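PDB 1YHF: cupin type-2 domain-containing protein from Streptococcus pyogenes, which is of unknown function but belongs to the cupin superfamily, whose members share a small beta-barrel fold. Local coordinates for residues G60-T65 with I88-G93. Residues are numbered along the deposited sequence; the frame is centred on the assembly and turned at random.
Sequences GDAMVT and IVMPAG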
ATOM      1  N   GLY A  60      -9.100  -2.105  10.176  1.00 30.01           N
ATOM      2  CA  GLY A  60      -7.749  -2.381  10.676  1.00 28.58           C
ATOM      3  C   GLY A  60      -6.834  -1.163  10.636  1.00 27.39           C
ATOM      4  O   GLY A  60      -7.180  -0.144  10.024  1.00 26.42           O
ATOM      5  N   ASP A  61      -5.685  -1.258  11.316  1.00 26.04           N
ATOM      6  CA  ASP A  61      -4.649  -0.234  11.200  1.00 26.07           C
ATOM      7  C   ASP A  61      -3.900  -0.534   9.883  1.00 25.75           C
ATOM      8  O   ASP A  61      -3.566  -1.685   9.590  1.00 26.07           O
ATOM      9  CB  ASP A  61      -3.670  -0.265  12.390  1.00 25.72           C
ATOM     10  CG  ASP A  61      -4.258   0.314  13.689  1.00 26.12           C
ATOM     11  OD1 ASP A  61      -5.172   1.167  13.640  1.00 25.92           O
ATOM     12  OD2 ASP A  61      -3.772  -0.072  14.779  1.00 26.79           O
ATOM     13  N   ALA A  62      -3.635   0.506   9.113  1.00 25.59           N
ATOM     14  CA  ALA A  62      -3.085   0.368   7.779  1.00 26.39           C
ATOM     15  C   ALA A  62      -1.728   1.064   7.696  1.00 27.48           C
ATOM     16  O   ALA A  62      -1.625   2.305   7.709  1.00 27.58           O
ATOM     17  CB  ALA A  62      -4.076   0.955   6.752  1.00 26.86           C
HETATM   18  N   MSE A  63      -0.669   0.275   7.620  1.00 27.74           N
HETATM   19  CA  MSE A  63       0.658   0.864   7.609  1.00 29.03           C
HETATM   20  C   MSE A  63       1.080   1.033   6.163  1.00 27.86           C
HETATM   21  O   MSE A  63       1.005   0.091   5.378  1.00 26.57           O
HETATM   22  CB  MSE A  63       1.653  -0.005   8.364  1.00 28.25           C
HETATM   23  CG  MSE A  63       3.044   0.565   8.360  1.00 30.17           C
HETATM   24 SE   MSE A  63       4.262  -0.372   9.545  0.82 34.30          SE
HETATM   25  CE  MSE A  63       4.342  -2.130   8.682  1.00 30.38           C
ATOM     26  N   VAL A  64       1.496   2.254   5.832  1.00 27.78           N
ATOM     27  CA  VAL A  64       1.921   2.593   4.488  1.00 27.61           C
ATOM     28  C   VAL A  64       3.397   2.890   4.504  1.00 28.12           C
ATOM     29  O   VAL A  64       3.837   3.784   5.234  1.00 28.01           O
ATOM     30  CB  VAL A  64       1.182   3.851   3.956  1.00 28.39           C
ATOM     31  CG1 VAL A  64       1.753   4.285   2.595  1.00 26.40           C
ATOM     32  CG2 VAL A  64      -0.301   3.592   3.851  1.00 26.79           C
ATOM     33  N   THR A  65       4.148   2.158   3.681  1.00 27.75           N
ATOM     34  CA  THR A  65       5.569   2.400   3.520  1.00 27.81           C
ATOM     35  C   THR A  65       5.818   2.784   2.058  1.00 27.65           C
ATOM     36  O   THR A  65       5.510   2.005   1.152  1.00 27.04           O
ATOM     37  CB  THR A  65       6.376   1.162   3.995  1.00 28.16           C
ATOM     38  OG1 THR A  65       6.300   1.066   5.436  1.00 27.58           O
ATOM     39  CG2 THR A  65       7.801   1.245   3.588  1.00 28.48           C
ATOM     40  N   ILE A  88       3.843   5.703   7.413  1.00 26.06           N
ATOM     41  CA  ILE A  88       2.769   6.239   8.245  1.00 26.27           C
ATOM     42  C   ILE A  88       1.745   5.157   8.538  1.00 26.76           C
ATOM     43  O   ILE A  88       1.442   4.368   7.670  1.00 26.97           O
ATOM     44  CB  ILE A  88       2.099   7.500   7.596  1.00 25.77           C
ATOM     45  CG1 ILE A  88       1.128   8.194   8.572  1.00 25.41           C
ATOM     46  CG2 ILE A  88       1.447   7.180   6.216  1.00 25.84           C
ATOM     47  CD1 ILE A  88       0.878   9.640   8.193  1.00 22.33           C
ATOM     48  N   VAL A  89       1.218   5.134   9.764  1.00 27.67           N
ATOM     49  CA  VAL A  89       0.153   4.225  10.128  1.00 28.60           C
ATOM     50  C   VAL A  89      -1.133   5.016  10.166  1.00 29.32           C
ATOM     51  O   VAL A  89      -1.278   5.954  10.967  1.00 28.68           O
ATOM     52  CB  VAL A  89       0.397   3.542  11.510  1.00 29.03           C
ATOM     53  CG1 VAL A  89      -0.723   2.576  11.843  1.00 28.25           C
ATOM     54  CG2 VAL A  89       1.768   2.823  11.523  1.00 28.02           C
HETATM   55  N   MSE A  90      -2.052   4.654   9.273  1.00 29.73           N
HETATM   56  CA  MSE A  90      -3.352   5.307   9.193  1.00 31.02           C
HETATM   57  C   MSE A  90      -4.289   4.519  10.096  1.00 30.25           C
HETATM   58  O   MSE A  90      -4.559   3.339   9.826  1.00 31.14           O
HETATM   59  CB  MSE A  90      -3.852   5.332   7.746  1.00 30.64           C
HETATM   60  CG  MSE A  90      -2.782   5.744   6.740  1.00 31.28           C
HETATM   61 SE   MSE A  90      -3.429   5.811   4.899  0.91 35.25          SE
HETATM   62  CE  MSE A  90      -3.765   3.868   4.599  1.00 26.27           C
ATOM     63  N   PRO A  91      -4.768   5.152  11.184  1.00 30.12           N
ATOM     64  CA  PRO A  91      -5.534   4.447  12.233  1.00 30.07           C
ATOM     65  C   PRO A  91      -6.887   3.862  11.800  1.00 29.49           C
ATOM     66  O   PRO A  91      -7.596   4.449  10.970  1.00 28.55           O
ATOM     67  CB  PRO A  91      -5.718   5.518  13.313  1.00 30.16           C
ATOM     68  CG  PRO A  91      -5.627   6.827  12.565  1.00 31.13           C
ATOM     69  CD  PRO A  91      -4.586   6.584  11.501  1.00 29.96           C
ATOM     70  N   ALA A  92      -7.218   2.701  12.368  1.00 29.26           N
ATOM     71  CA  ALA A  92      -8.480   2.005  12.103  1.00 29.58           C
ATOM     72  C   ALA A  92      -9.673   2.921  12.317  1.00 29.90           C
ATOM     73  O   ALA A  92      -9.687   3.726  13.254  1.00 29.85           O
ATOM     74  CB  ALA A  92      -8.609   0.758  13.005  1.00 29.44           C
ATOM     75  N   GLY A  93     -10.655   2.817  11.428  1.00 29.91           N
ATOM     76  CA  GLY A  93     -11.933   3.523  11.611  1.00 30.47           C
ATOM     77  C   GLY A  93     -11.949   5.004  11.284  1.00 30.37           C
ATOM     78  O   GLY A  93     -12.995   5.649  11.399  1.00 30.56           O
TER
HETATM   79  O   HOH W   1      -6.926   2.459   8.569  1.00 25.78           O
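Pro91 and Ala92 flank Asp61 OD1 from opposite sides of the carboxylate plane, both beyond its rim, with Pro91 CA 3.6 Å from Asp61 OD1. At the edge, Ala92 N donates to Asp61 OD1 at 2.9 Å with an N-H...O angle of 159°, meeting the oxygen nearly along its C-O axis. With CG beside the backbone N (chi1 -75°), the acid reaches across to the loop just after strand 87-90.

Further along, the two segments pair as antiparallel strands. Ala62 and Met90 form one hydrogen-bonded pair, Val64 and Ile88 another, and Met63 with Val89 is the non-hydrogen-bonded pair between them. The Val64 N to Ile88 O bond is short, 2.8 Å, and nearly straight. Beyond Ala62, a water within hydrogen-bonding distance of Gly60 O (3.0 Å) and Met90 O (2.8 Å) can link the two segments, though it may not donate to both at once.

The two faces differ. On that of Ala62, Val64, Ile88 and Met90, the selenomethionine side chain bends at its last torsion (chi3 -67°), bringing Met90 CE 3.6 Å from both Ala62 CB and Val64 CG2, while Ile88 CG2 packs 4.0 Å from Val64 CB. Val64, Ile88 and Met90 also rest on Ile73 of strand 70-75, in the opposing sheet, so this face forms part of the barrel interior. On the other face Val89 touches both Asp61 CB and Met63, at the protein surface.

The contact joins edge strand 87-90 to its neighbour 61-68 within the barrel. Apolar contacts hold its buried side; where strand pairing has ended, Asp61 OD1 accepts the Ala92 N-H, a side chain replacing a main-chain acceptor.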